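Local coordinates for putative GAF sensor protein (PDB 5HL6), which probably reduces free L-methionine-(R)-S-oxide to methionine, using a GAF-type fold, at residues Y24-L27 with A28-R32; A148-D151 with D152-S156; H168-Q171 with K172-R176; S156-E159 with A160-R163. All blocks are in the same frame, centred on the assembly; numbering follows the deposited sequence.

From the N terminus, contact 1 comes first, a pair of consecutive turns within helix 20-35. None of the four contacts closes a long loop, since each joins neighbouring turns of continuous chain. Contact 2 marks the passage from the loop after strand 136-144 into helix 152-176; contact 4 follows at once, sharing Ser156, and contact 3 lies near the far end of the same helix, its centre about 28 Å from that of contact 2. Nothing nests or crosses. Tyr24 of contact 1 bonds through OH to Asp154 of contact 2 and packs on Gly157 of contact 4, tying the N-terminal helix to the C-terminal one beside the sheet.

Contact 1: residues Y24-L27 with A28-R32; sequences YATL and AEQAR
Gln30 folds back over the preceding turn of helix 20-35, and its OE1 stops 3.5 Å from CD1 of Leu27. The same oxygen is 4.0 Å from CG2 of Thr26, while CG of Gln30 sits 3.4 Å from the carbonyl O of Thr26. Because CG lies anti to its own carbonyl carbon (chi1 -68°) and the chain is extended beyond it, the amide slants across the Thr26 and Leu27 side chains. Beneath these contacts runs the ordinary i to i+4 ladder: Ala28 N bonds to Tyr24 O at 2.9 Å, Gln30 N to Thr26 O at 3.1 Å and Ala31 N to Leu27 O at 2.8 Å, with Glu29 N to Ala25 O between them. Further out, Leu27 meets Leu51 and Ser55 of helix 41-55 and also Leu161 of helix 152-176, on which the small Ala28 side chain packs as well. Tyr24 turns away from the following turn, lies against Met158 and Leu161, and its OH is hydrogen-bonded to OD1 of Asp154. The helix is therefore amphipathic: Leu27, Ala28 and Ala31 are buried in the three-helix packing of this GAF domain, Thr26 is exposed, and Gln30 stands at the border, also against Leu51. The side chains of Thr26 and Gln30 meet by van der Waals contact alone, although their backbones are hydrogen-bonded.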
ATOM      1  N   TYR B  24       8.583 -19.668  -3.123  1.00 27.93           N
ATOM      2  CA  TYR B  24       7.998 -19.170  -1.882  1.00 30.63           C
ATOM      3  C   TYR B  24       9.019 -19.132  -0.751  1.00 32.71           C
ATOM      4  O   TYR B  24       8.955 -18.249   0.113  1.00 29.19           O
ATOM      5  CB  TYR B  24       6.793 -20.023  -1.474  1.00 28.84           C
ATOM      6  CG  TYR B  24       5.494 -19.598  -2.132  1.00 30.50           C
ATOM      7  CD1 TYR B  24       4.837 -18.438  -1.734  1.00 27.62           C
ATOM      8  CD2 TYR B  24       4.918 -20.368  -3.139  1.00 35.58           C
ATOM      9  CE1 TYR B  24       3.649 -18.048  -2.332  1.00 30.54           C
ATOM     10  CE2 TYR B  24       3.731 -19.984  -3.747  1.00 36.76           C
ATOM     11  CZ  TYR B  24       3.101 -18.825  -3.341  1.00 34.49           C
ATOM     12  OH  TYR B  24       1.916 -18.448  -3.944  1.00 31.34           O
ATOM     13  N   ALA B  25       9.960 -20.077  -0.732  1.00 31.46           N
ATOM     14  CA  ALA B  25      11.011 -20.039   0.279  1.00 33.57           C
ATOM     15  C   ALA B  25      11.915 -18.828   0.083  1.00 35.62           C
ATOM     16  O   ALA B  25      12.271 -18.149   1.051  1.00 36.45           O
ATOM     17  CB  ALA B  25      11.821 -21.337   0.240  1.00 33.84           C
ATOM     18  N   THR B  26      12.297 -18.543  -1.164  1.00 34.56           N
ATOM     19  CA  THR B  26      13.099 -17.354  -1.439  1.00 33.97           C
ATOM     20  C   THR B  26      12.351 -16.083  -1.052  1.00 30.27           C
ATOM     21  O   THR B  26      12.929 -15.167  -0.453  1.00 26.96           O
ATOM     22  CB  THR B  26      13.487 -17.328  -2.919  1.00 34.79           C
ATOM     23  OG1 THR B  26      14.399 -18.401  -3.188  1.00 40.11           O
ATOM     24  CG2 THR B  26      14.135 -15.999  -3.297  1.00 33.38           C
ATOM     25  N   LEU B  27      11.057 -16.020  -1.377  1.00 29.73           N
ATOM     26  CA  LEU B  27      10.258 -14.840  -1.060  1.00 27.88           C
ATOM     27  C   LEU B  27      10.090 -14.664   0.448  1.00 31.42           C
ATOM     28  O   LEU B  27      10.074 -13.528   0.940  1.00 30.77           O
ATOM     29  CB  LEU B  27       8.902 -14.943  -1.767  1.00 25.48           C
ATOM     30  CG  LEU B  27       8.004 -13.707  -1.818  1.00 33.07           C
ATOM     31  CD1 LEU B  27       8.778 -12.495  -2.312  1.00 27.91           C
ATOM     32  CD2 LEU B  27       6.795 -13.962  -2.714  1.00 31.12           C
ATOM     33  N   ALA B  28      10.010 -15.771   1.196  1.00 27.00           N
ATOM     34  CA  ALA B  28       9.909 -15.692   2.651  1.00 28.35           C
ATOM     35  C   ALA B  28      11.164 -15.086   3.263  1.00 28.78           C
ATOM     36  O   ALA B  28      11.087 -14.309   4.224  1.00 27.60           O
ATOM     37  CB  ALA B  28       9.653 -17.083   3.233  1.00 26.56           C
ATOM     38  N   GLU B  29      12.333 -15.443   2.733  1.00 31.62           N
ATOM     39  CA  GLU B  29      13.567 -14.853   3.245  1.00 32.57           C
ATOM     40  C   GLU B  29      13.644 -13.373   2.900  1.00 30.71           C
ATOM     41  O   GLU B  29      14.089 -12.561   3.719  1.00 30.85           O
ATOM     42  CB  GLU B  29      14.783 -15.600   2.700  1.00 38.56           C
ATOM     43  CG  GLU B  29      16.112 -14.936   3.043  1.00 47.54           C
ATOM     44  CD  GLU B  29      16.337 -14.769   4.548  1.00 59.68           C
ATOM     45  OE1 GLU B  29      16.116 -15.743   5.302  1.00 62.83           O
ATOM     46  OE2 GLU B  29      16.739 -13.662   4.975  1.00 58.70           O
ATOM     47  N   GLN B  30      13.206 -13.001   1.692  1.00 32.72           N
ATOM     48  CA  GLN B  30      13.131 -11.586   1.342  1.00 33.94           C
ATOM     49  C   GLN B  30      12.182 -10.849   2.272  1.00 31.77           C
ATOM     50  O   GLN B  30      12.498  -9.756   2.762  1.00 27.89           O
ATOM     51  CB  GLN B  30      12.673 -11.417  -0.103  1.00 36.09           C
ATOM     52  CG  GLN B  30      13.642 -11.883  -1.147  1.00 41.78           C
ATOM     53  CD  GLN B  30      13.072 -11.696  -2.527  1.00 51.43           C
ATOM     54  OE1 GLN B  30      12.231 -12.476  -2.973  1.00 58.14           O
ATOM     55  NE2 GLN B  30      13.504 -10.640  -3.209  1.00 57.37           N
ATOM     56  N   ALA B  31      11.002 -11.434   2.518  1.00 26.76           N
ATOM     57  CA  ALA B  31      10.040 -10.830   3.435  1.00 27.42           C
ATOM     58  C   ALA B  31      10.627 -10.677   4.831  1.00 29.04           C
ATOM     59  O   ALA B  31      10.444  -9.639   5.478  1.00 29.09           O
ATOM     60  CB  ALA B  31       8.757 -11.663   3.481  1.00 24.25           C
ATOM     61  N   ARG B  32      11.324 -11.709   5.317  1.00 27.19           N
ATOM     62  CA  ARG B  32      12.005 -11.604   6.604  1.00 32.12           C
ATOM     63  C   ARG B  32      12.981 -10.433   6.608  1.00 35.38           C
ATOM     64  O   ARG B  32      12.961  -9.593   7.516  1.00 33.60           O
ATOM     65  CB  ARG B  32      12.739 -12.910   6.913  1.00 29.84           C
ATOM     66  CG  ARG B  32      13.438 -12.947   8.274  1.00 40.90           C
ATOM     67  CD  ARG B  32      14.084 -14.313   8.528  1.00 52.57           C
ATOM     68  NE  ARG B  32      13.121 -15.408   8.386  1.00 70.74           N
ATOM     69  CZ  ARG B  32      13.095 -16.273   7.371  1.00 78.33           C
ATOM     70  NH1 ARG B  32      13.993 -16.195   6.398  1.00 82.83           N
ATOM     71  NH2 ARG B  32      12.173 -17.225   7.332  1.00 78.12           N
TER

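Contact 2: residues A148-D151 with D152-S156; sequences ARFD and DEDRS
Asp151 and Asp154 form a capping box at the start of helix 152-176. Asp151 OD1 takes the N-H of Asp154 at 3.1 Å, nearly along its C-O bond, and a weak, bent bond from Glu153 N at 2.8 Å. In return, Asp154 OD2 accepts Asp151 N through its anti lone pair, at 3.1 Å and an angle of 163°. With CG of Asp151 between its backbone N and carbonyl carbon (chi1 57°), the carboxylate reaches forward to the first-turn amides; its main-chain O receives Arg155 N. The two carboxylates approach to 3.3 Å, OD1 of Asp151 to OD2 of Asp154, but Lys20 makes salt bridges to both residues and should offset their repulsion. Asp154 OD1 has Tyr24 OH as a partner and also takes a hydrogen bond from a water, which in turn accepts from Arg149 NH1; the direct salt bridge from Arg149 NH1 to that oxygen is long, at 3.7 Å. Arg149 has a firmer anchor in Asp57 O through NE. On the helix itself Arg155 grips Asp152 side-on, NE to OD1 at 2.9 Å and NH1 to OD2 at 3.0 Å. Phe150 presents a ring edge to CB of Asp154 and enters the sheet side at Val142 and Ile125. Acidic groups at this helix start would interact well with its dipole, and the neighbouring cations probably keep Asp151 and Asp154 ionised.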
ATOM      1  N   ALA B 148      -8.288 -20.483 -11.231  1.00 39.46           N
ATOM      2  CA  ALA B 148      -7.474 -21.510 -10.575  1.00 40.76           C
ATOM      3  C   ALA B 148      -5.984 -21.162 -10.589  1.00 45.68           C
ATOM      4  O   ALA B 148      -5.126 -22.014 -10.834  1.00 45.54           O
ATOM      5  CB  ALA B 148      -7.718 -22.880 -11.210  1.00 53.32           C
ATOM      6  N   ARG B 149      -5.666 -19.894 -10.317  1.00 40.67           N
ATOM      7  CA  ARG B 149      -4.266 -19.493 -10.231  1.00 43.38           C
ATOM      8  C   ARG B 149      -3.575 -20.087  -9.005  1.00 42.59           C
ATOM      9  O   ARG B 149      -2.359 -20.315  -9.034  1.00 45.61           O
ATOM     10  CB  ARG B 149      -4.171 -17.965 -10.223  1.00 42.52           C
ATOM     11  CG  ARG B 149      -2.880 -17.366  -9.653  1.00 47.49           C
ATOM     12  CD  ARG B 149      -1.728 -17.451 -10.635  1.00 46.63           C
ATOM     13  NE  ARG B 149      -0.534 -16.753 -10.152  1.00 40.54           N
ATOM     14  CZ  ARG B 149       0.367 -17.287  -9.334  1.00 42.87           C
ATOM     15  NH1 ARG B 149       0.205 -18.527  -8.886  1.00 43.48           N
ATOM     16  NH2 ARG B 149       1.431 -16.584  -8.961  1.00 40.18           N
ATOM     17  N   PHE B 150      -4.322 -20.365  -7.936  1.00 39.79           N
ATOM     18  CA  PHE B 150      -3.755 -20.814  -6.670  1.00 36.57           C
ATOM     19  C   PHE B 150      -4.123 -22.269  -6.404  1.00 41.24           C
ATOM     20  O   PHE B 150      -5.306 -22.631  -6.407  1.00 41.14           O
ATOM     21  CB  PHE B 150      -4.232 -19.929  -5.514  1.00 34.33           C
ATOM     22  CG  PHE B 150      -4.026 -18.457  -5.755  1.00 36.65           C
ATOM     23  CD1 PHE B 150      -2.754 -17.909  -5.718  1.00 33.59           C
ATOM     24  CD2 PHE B 150      -5.104 -17.623  -6.022  1.00 30.07           C
ATOM     25  CE1 PHE B 150      -2.561 -16.556  -5.945  1.00 36.55           C
ATOM     26  CE2 PHE B 150      -4.918 -16.270  -6.255  1.00 30.56           C
ATOM     27  CZ  PHE B 150      -3.646 -15.737  -6.215  1.00 35.50           C
ATOM     28  N   ASP B 151      -3.107 -23.098  -6.165  1.00 36.22           N
ATOM     29  CA  ASP B 151      -3.278 -24.489  -5.782  1.00 37.05           C
ATOM     30  C   ASP B 151      -2.773 -24.684  -4.357  1.00 43.25           C
ATOM     31  O   ASP B 151      -2.439 -23.722  -3.653  1.00 38.75           O
ATOM     32  CB  ASP B 151      -2.569 -25.414  -6.780  1.00 46.49           C
ATOM     33  CG  ASP B 151      -1.080 -25.111  -6.922  1.00 51.39           C
ATOM     34  OD1 ASP B 151      -0.429 -24.728  -5.925  1.00 48.46           O
ATOM     35  OD2 ASP B 151      -0.553 -25.272  -8.044  1.00 52.45           O
ATOM     36  N   ASP B 152      -2.693 -25.946  -3.929  1.00 45.87           N
ATOM     37  CA  ASP B 152      -2.296 -26.206  -2.551  1.00 45.46           C
ATOM     38  C   ASP B 152      -0.854 -25.800  -2.270  1.00 41.99           C
ATOM     39  O   ASP B 152      -0.513 -25.540  -1.109  1.00 39.61           O
ATOM     40  CB  ASP B 152      -2.497 -27.679  -2.207  1.00 50.78           C
ATOM     41  CG  ASP B 152      -2.559 -27.908  -0.714  1.00 58.34           C
ATOM     42  OD1 ASP B 152      -3.361 -27.214  -0.048  1.00 55.59           O
ATOM     43  OD2 ASP B 152      -1.787 -28.749  -0.205  1.00 64.32           O
ATOM     44  N   GLU B 153      -0.002 -25.743  -3.298  1.00 43.80           N
ATOM     45  CA  GLU B 153       1.350 -25.226  -3.106  1.00 42.52           C
ATOM     46  C   GLU B 153       1.326 -23.729  -2.836  1.00 40.00           C
ATOM     47  O   GLU B 153       2.094 -23.231  -2.006  1.00 36.69           O
ATOM     48  CB  GLU B 153       2.216 -25.530  -4.327  1.00 47.02           C
ATOM     49  CG  GLU B 153       2.694 -26.964  -4.430  1.00 55.30           C
ATOM     50  CD  GLU B 153       3.635 -27.167  -5.599  1.00 68.51           C
ATOM     51  OE1 GLU B 153       3.181 -27.046  -6.758  1.00 73.09           O
ATOM     52  OE2 GLU B 153       4.835 -27.427  -5.360  1.00 73.92           O
ATOM     53  N   ASP B 154       0.453 -22.995  -3.533  1.00 32.18           N
ATOM     54  CA  ASP B 154       0.269 -21.584  -3.209  1.00 28.60           C
ATOM     55  C   ASP B 154      -0.333 -21.424  -1.823  1.00 35.27           C
ATOM     56  O   ASP B 154       0.005 -20.483  -1.094  1.00 34.31           O
ATOM     57  CB  ASP B 154      -0.619 -20.904  -4.252  1.00 29.08           C
ATOM     58  CG  ASP B 154       0.031 -20.831  -5.610  1.00 35.75           C
ATOM     59  OD1 ASP B 154       1.071 -20.147  -5.723  1.00 35.17           O
ATOM     60  OD2 ASP B 154      -0.502 -21.450  -6.564  1.00 38.47           O
ATOM     61  N   ARG B 155      -1.242 -22.327  -1.449  1.00 34.42           N
ATOM     62  CA  ARG B 155      -1.811 -22.297  -0.106  1.00 30.05           C
ATOM     63  C   ARG B 155      -0.715 -22.413   0.949  1.00 28.42           C
ATOM     64  O   ARG B 155      -0.639 -21.594   1.873  1.00 30.96           O
ATOM     65  CB  ARG B 155      -2.841 -23.417   0.046  1.00 32.66           C
ATOM     66  CG  ARG B 155      -3.682 -23.343   1.314  1.00 43.42           C
ATOM     67  CD  ARG B 155      -3.028 -24.070   2.480  1.00 45.71           C
ATOM     68  NE  ARG B 155      -2.649 -25.439   2.134  1.00 55.39           N
ATOM     69  CZ  ARG B 155      -1.825 -26.191   2.858  1.00 50.64           C
ATOM     70  NH1 ARG B 155      -1.536 -27.425   2.465  1.00 55.94           N
ATOM     71  NH2 ARG B 155      -1.288 -25.711   3.975  1.00 39.80           N
ATOM     72  N   SER B 156       0.150 -23.421   0.815  1.00 31.95           N
ATOM     73  CA  SER B 156       1.257 -23.593   1.752  1.00 30.49           C
ATOM     74  C   SER B 156       2.221 -22.418   1.692  1.00 35.92           C
ATOM     75  O   SER B 156       2.727 -21.964   2.726  1.00 30.71           O
ATOM     76  CB  SER B 156       1.999 -24.891   1.451  1.00 33.07           C
ATOM     77  OG  SER B 156       1.157 -26.008   1.650  1.00 55.48           O
TER
HETATM   78  O   HOH W   1       2.596 -19.395  -7.863  1.00 44.21           O

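Contact 3: residues H168-Q171 with K172-R176; sequences HAWQ and KARDR
In the C-terminal helix 152-176 of this GAF-fold protein, a wider pi-type turn at 168-170 runs into the final turns, where Trp170 meets Arg174 and Gln171 meets Asp175. Trp170 and Arg174 run side by side in the same direction. Arg174 CB lies over the face of the indole's six-membered ring, 4.2 Å from the centroid and 26° off the normal, a CH-pi contact; the guanidinium group lies beyond the ring, its plane 85° from that of the indole. One residue further on, Gln171 NE2 donates to Asp175 OD1 at 3.0 Å, nearly straight at 174°. The carboxylate oxygen lies in the amide plane and is approached from its syn side, somewhat out of the carboxylate plane. A bend at chi2 turns the Gln171 amide along the helix toward Asp175, while its OE1 accepts from Ala132 N in a loop. Lys172 reaches back along the helix, and its NZ bonds to His168 O at 3.0 Å, a carbonyl at the wider turn, as well as to Glu38 O. The backbone bonds Arg174 N to Trp170 O and Asp175 N to Gln171 O, 2.9 and 2.8 Å, continue the i to i+4 pattern beyond that turn. Together these polar ends fasten the helix to two loops: the ammonium of Lys172 is shared among main-chain carbonyls, and the Gln171 amide is used on both its donor and acceptor sides.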
ATOM      1  N   HIS B 168       7.648 -11.633  12.399  1.00 28.28           N
ATOM      2  CA  HIS B 168       8.741 -10.662  12.352  1.00 29.25           C
ATOM      3  C   HIS B 168       8.268  -9.222  12.198  1.00 35.36           C
ATOM      4  O   HIS B 168       9.103  -8.307  12.174  1.00 33.24           O
ATOM      5  CB  HIS B 168       9.718 -11.026  11.228  1.00 32.05           C
ATOM      6  CG  HIS B 168      10.433 -12.325  11.452  1.00 42.11           C
ATOM      7  ND1 HIS B 168      11.652 -12.404  12.092  1.00 44.54           N
ATOM      8  CD2 HIS B 168      10.094 -13.598  11.133  1.00 42.57           C
ATOM      9  CE1 HIS B 168      12.036 -13.667  12.148  1.00 47.14           C
ATOM     10  NE2 HIS B 168      11.108 -14.413  11.576  1.00 48.03           N
ATOM     11  N   ALA B 169       6.961  -8.989  12.095  1.00 26.99           N
ATOM     12  CA  ALA B 169       6.447  -7.626  12.132  1.00 26.37           C
ATOM     13  C   ALA B 169       5.386  -7.467  13.210  1.00 31.64           C
ATOM     14  O   ALA B 169       5.550  -6.630  14.101  1.00 28.24           O
ATOM     15  CB  ALA B 169       5.891  -7.201  10.761  1.00 26.79           C
ATOM     16  N   TRP B 170       4.304  -8.249  13.168  1.00 22.50           N
ATOM     17  CA  TRP B 170       3.183  -7.978  14.064  1.00 26.53           C
ATOM     18  C   TRP B 170       3.504  -8.389  15.496  1.00 22.51           C
ATOM     19  O   TRP B 170       3.414  -7.569  16.421  1.00 22.36           O
ATOM     20  CB  TRP B 170       1.914  -8.683  13.578  1.00 21.71           C
ATOM     21  CG  TRP B 170       0.702  -8.200  14.316  1.00 30.97           C
ATOM     22  CD1 TRP B 170      -0.160  -7.213  13.922  1.00 35.31           C
ATOM     23  CD2 TRP B 170       0.224  -8.661  15.587  1.00 26.32           C
ATOM     24  NE1 TRP B 170      -1.147  -7.040  14.862  1.00 35.72           N
ATOM     25  CE2 TRP B 170      -0.936  -7.918  15.893  1.00 33.77           C
ATOM     26  CE3 TRP B 170       0.652  -9.647  16.486  1.00 30.97           C
ATOM     27  CZ2 TRP B 170      -1.671  -8.122  17.065  1.00 39.12           C
ATOM     28  CZ3 TRP B 170      -0.069  -9.835  17.660  1.00 30.88           C
ATOM     29  CH2 TRP B 170      -1.226  -9.081  17.934  1.00 31.46           C
ATOM     30  N   GLN B 171       3.846  -9.669  15.702  1.00 20.87           N
ATOM     31  CA  GLN B 171       4.113 -10.162  17.054  1.00 22.04           C
ATOM     32  C   GLN B 171       5.329  -9.477  17.659  1.00 22.88           C
ATOM     33  O   GLN B 171       5.378  -9.238  18.872  1.00 21.25           O
ATOM     34  CB  GLN B 171       4.326 -11.670  17.038  1.00 19.86           C
ATOM     35  CG  GLN B 171       4.214 -12.317  18.425  1.00 22.15           C
ATOM     36  CD  GLN B 171       2.772 -12.390  18.901  1.00 23.97           C
ATOM     37  OE1 GLN B 171       1.910 -12.950  18.216  1.00 22.81           O
ATOM     38  NE2 GLN B 171       2.502 -11.840  20.087  1.00 23.96           N
ATOM     39  N   LYS B 172       6.335  -9.189  16.829  1.00 23.11           N
ATOM     40  CA  LYS B 172       7.491  -8.412  17.277  1.00 31.62           C
ATOM     41  C   LYS B 172       7.056  -7.088  17.900  1.00 32.93           C
ATOM     42  O   LYS B 172       7.506  -6.722  18.994  1.00 25.13           O
ATOM     43  CB  LYS B 172       8.434  -8.171  16.095  1.00 27.38           C
ATOM     44  CG  LYS B 172       9.497  -7.093  16.336  1.00 32.74           C
ATOM     45  CD  LYS B 172      10.319  -6.801  15.078  1.00 35.89           C
ATOM     46  CE  LYS B 172       9.656  -5.747  14.172  1.00 39.24           C
ATOM     47  NZ  LYS B 172      10.293  -5.684  12.813  1.00 27.05           N
ATOM     48  N   ALA B 173       6.167  -6.354  17.223  1.00 21.62           N
ATOM     49  CA  ALA B 173       5.736  -5.071  17.773  1.00 25.20           C
ATOM     50  C   ALA B 173       4.874  -5.270  19.015  1.00 22.90           C
ATOM     51  O   ALA B 173       5.042  -4.561  20.016  1.00 26.13           O
ATOM     52  CB  ALA B 173       4.975  -4.260  16.718  1.00 28.52           C
ATOM     53  N   ARG B 174       3.959  -6.241  18.973  1.00 22.67           N
ATOM     54  CA  ARG B 174       3.089  -6.491  20.117  1.00 23.85           C
ATOM     55  C   ARG B 174       3.888  -6.864  21.366  1.00 24.22           C
ATOM     56  O   ARG B 174       3.594  -6.372  22.464  1.00 26.13           O
ATOM     57  CB  ARG B 174       2.086  -7.588  19.761  1.00 24.12           C
ATOM     58  CG  ARG B 174       1.294  -8.126  20.933  1.00 49.41           C
ATOM     59  CD  ARG B 174       0.209  -7.161  21.386  1.00 59.08           C
ATOM     60  NE  ARG B 174      -0.316  -7.547  22.694  1.00 72.91           N
ATOM     61  CZ  ARG B 174       0.127  -7.057  23.850  1.00 82.55           C
ATOM     62  NH1 ARG B 174       1.096  -6.152  23.862  1.00 79.41           N
ATOM     63  NH2 ARG B 174      -0.403  -7.470  24.994  1.00 89.46           N
ATOM     64  N   ASP B 175       4.901  -7.729  21.226  1.00 25.32           N
ATOM     65  CA  ASP B 175       5.671  -8.161  22.395  1.00 24.67           C
ATOM     66  C   ASP B 175       6.507  -7.036  22.999  1.00 25.76           C
ATOM     67  O   ASP B 175       6.905  -7.127  24.170  1.00 27.04           O
ATOM     68  CB  ASP B 175       6.589  -9.332  22.041  1.00 24.50           C
ATOM     69  CG  ASP B 175       5.824 -10.580  21.639  1.00 25.52           C
ATOM     70  OD1 ASP B 175       4.579 -10.603  21.796  1.00 24.62           O
ATOM     71  OD2 ASP B 175       6.479 -11.537  21.173  1.00 24.09           O
ATOM     72  N   ARG B 176       6.813  -5.997  22.232  1.00 25.40           N
ATOM     73  CA  ARG B 176       7.587  -4.902  22.806  1.00 29.32           C
ATOM     74  C   ARG B 176       6.738  -3.965  23.650  1.00 31.04           C
ATOM     75  O   ARG B 176       7.287  -3.246  24.496  1.00 34.03           O
ATOM     76  CB  ARG B 176       8.282  -4.094  21.709  1.00 29.92           C
ATOM     77  CG  ARG B 176       9.463  -4.774  21.079  1.00 33.68           C
ATOM     78  CD  ARG B 176       9.845  -4.044  19.804  1.00 37.12           C
ATOM     79  NE  ARG B 176      11.074  -4.572  19.240  1.00 44.85           N
ATOM     80  CZ  ARG B 176      11.427  -4.430  17.970  1.00 46.19           C
ATOM     81  NH1 ARG B 176      10.628  -3.780  17.128  1.00 41.58           N
ATOM     82  NH2 ARG B 176      12.581  -4.937  17.549  1.00 40.83           N
TER

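Contact 4: residues S156-E159 with A160-R163; sequences SGME and ALCR
Four successive i to i+4 bonds hold residues 156-163 in regular helix, from Ala160 N to Ser156 O at 3.0 Å to Arg163 N to Glu159 O, also 3.0 Å. Within this helix the side chains divide between a buried and a solvent-facing side. Met158 and Leu161 meet obliquely, SD to CD1 at 4.1 Å, and Leu161 CG rests 3.4 Å from Gly157 O. A chi1 of -66° swings the Leu161 branch to the backbone N side, back beside the preceding turn. Helix 152-176 of the GAF fold lies packed between the antiparallel sheet and helices 20-35 and 41-55: Met158 and Cys162 lie on strands 123-130 and 136-144, touching Val127 and Trp140, whereas Leu161 turns to Tyr24, Leu27 and Phe48. Gly157, without a side chain, lets the helix come close to the Tyr24 ring, whose CG is 3.4 Å from Gly157 CA. On the polar side Arg163 curls back at chi3 (-74°), laying one face of its guanidinium over Glu159 O, with NH1 3.6 Å from that oxygen and Ala160 CA beneath the same face. Its nitrogens reach the earlier turn through solvent. NH2 gives a hydrogen bond to a water that donates to Ser156 O, and this water lies in the guanidinium plane, at its edge; NH1 gives one to a second water that donates to Glu159 OE1. That carboxylate is already held directly, OE1 by a salt bridge to Arg155 and OE2 by a hydrogen bond with Thr102.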
ATOM      1  N   SER B 156       0.150 -23.421   0.815  1.00 31.95           N
ATOM      2  CA  SER B 156       1.257 -23.593   1.752  1.00 30.49           C
ATOM      3  C   SER B 156       2.221 -22.418   1.692  1.00 35.92           C
ATOM      4  O   SER B 156       2.727 -21.964   2.726  1.00 30.71           O
ATOM      5  CB  SER B 156       1.999 -24.891   1.451  1.00 33.07           C
ATOM      6  OG  SER B 156       1.157 -26.008   1.650  1.00 55.48           O
ATOM      7  N   GLY B 157       2.497 -21.922   0.484  1.00 32.30           N
ATOM      8  CA  GLY B 157       3.437 -20.822   0.343  1.00 29.37           C
ATOM      9  C   GLY B 157       2.920 -19.532   0.949  1.00 28.74           C
ATOM     10  O   GLY B 157       3.644 -18.839   1.673  1.00 30.50           O
ATOM     11  N   MET B 158       1.663 -19.182   0.653  1.00 25.38           N
ATOM     12  CA  MET B 158       1.086 -17.977   1.241  1.00 27.00           C
ATOM     13  C   MET B 158       1.040 -18.066   2.763  1.00 33.24           C
ATOM     14  O   MET B 158       1.300 -17.076   3.457  1.00 32.18           O
ATOM     15  CB  MET B 158      -0.310 -17.723   0.675  1.00 27.07           C
ATOM     16  CG  MET B 158      -0.317 -17.223  -0.763  1.00 27.14           C
ATOM     17  SD  MET B 158       0.539 -15.654  -1.022  1.00 25.87           S
ATOM     18  CE  MET B 158       0.287 -15.487  -2.779  1.00 24.11           C
ATOM     19  N   GLU B 159       0.714 -19.243   3.305  1.00 30.24           N
ATOM     20  CA  GLU B 159       0.687 -19.381   4.757  1.00 24.32           C
ATOM     21  C   GLU B 159       2.074 -19.179   5.352  1.00 25.33           C
ATOM     22  O   GLU B 159       2.215 -18.573   6.419  1.00 26.86           O
ATOM     23  CB  GLU B 159       0.106 -20.743   5.149  1.00 24.96           C
ATOM     24  CG  GLU B 159      -1.401 -20.806   4.896  1.00 25.19           C
ATOM     25  CD  GLU B 159      -1.999 -22.178   5.135  1.00 35.52           C
ATOM     26  OE1 GLU B 159      -1.233 -23.159   5.248  1.00 38.68           O
ATOM     27  OE2 GLU B 159      -3.246 -22.266   5.192  1.00 32.70           O
ATOM     28  N   ALA B 160       3.113 -19.652   4.662  1.00 25.59           N
ATOM     29  CA  ALA B 160       4.466 -19.443   5.161  1.00 30.35           C
ATOM     30  C   ALA B 160       4.851 -17.971   5.083  1.00 29.26           C
ATOM     31  O   ALA B 160       5.531 -17.460   5.978  1.00 28.30           O
ATOM     32  CB  ALA B 160       5.461 -20.312   4.393  1.00 29.47           C
ATOM     33  N   LEU B 161       4.419 -17.267   4.030  1.00 26.69           N
ATOM     34  CA  LEU B 161       4.687 -15.830   3.964  1.00 28.92           C
ATOM     35  C   LEU B 161       4.004 -15.101   5.110  1.00 28.34           C
ATOM     36  O   LEU B 161       4.601 -14.224   5.744  1.00 24.34           O
ATOM     37  CB  LEU B 161       4.232 -15.247   2.619  1.00 23.68           C
ATOM     38  CG  LEU B 161       4.977 -15.701   1.366  1.00 25.63           C
ATOM     39  CD1 LEU B 161       4.447 -14.995   0.140  1.00 27.16           C
ATOM     40  CD2 LEU B 161       6.487 -15.456   1.530  1.00 29.35           C
ATOM     41  N   CYS B 162       2.748 -15.468   5.404  1.00 22.88           N
ATOM     42  CA  CYS B 162       2.027 -14.797   6.477  1.00 21.49           C
ATOM     43  C   CYS B 162       2.650 -15.085   7.840  1.00 21.57           C
ATOM     44  O   CYS B 162       2.642 -14.208   8.708  1.00 24.27           O
ATOM     45  CB  CYS B 162       0.545 -15.184   6.440  1.00 19.20           C
ATOM     46  SG  CYS B 162      -0.310 -14.463   4.991  1.00 25.40           S
ATOM     47  N   ARG B 163       3.213 -16.283   8.045  1.00 23.24           N
ATOM     48  CA  ARG B 163       3.924 -16.544   9.296  1.00 21.41           C
ATOM     49  C   ARG B 163       5.100 -15.589   9.464  1.00 27.52           C
ATOM     50  O   ARG B 163       5.398 -15.151  10.582  1.00 23.34           O
ATOM     51  CB  ARG B 163       4.406 -17.993   9.362  1.00 26.40           C
ATOM     52  CG  ARG B 163       3.287 -18.978   9.616  1.00 28.79           C
ATOM     53  CD  ARG B 163       3.812 -20.342  10.071  1.00 31.94           C
ATOM     54  NE  ARG B 163       4.423 -21.098   8.981  1.00 41.85           N
ATOM     55  CZ  ARG B 163       3.736 -21.783   8.068  1.00 42.41           C
ATOM     56  NH1 ARG B 163       2.408 -21.793   8.100  1.00 37.07           N
ATOM     57  NH2 ARG B 163       4.378 -22.446   7.113  1.00 43.58           N
TER
HETATM   58  O   HOH W   2       3.310 -23.536   4.908  1.00 40.44           O
HETATM   59  O   HOH W   3       1.123 -23.889   6.544  1.00 40.18           O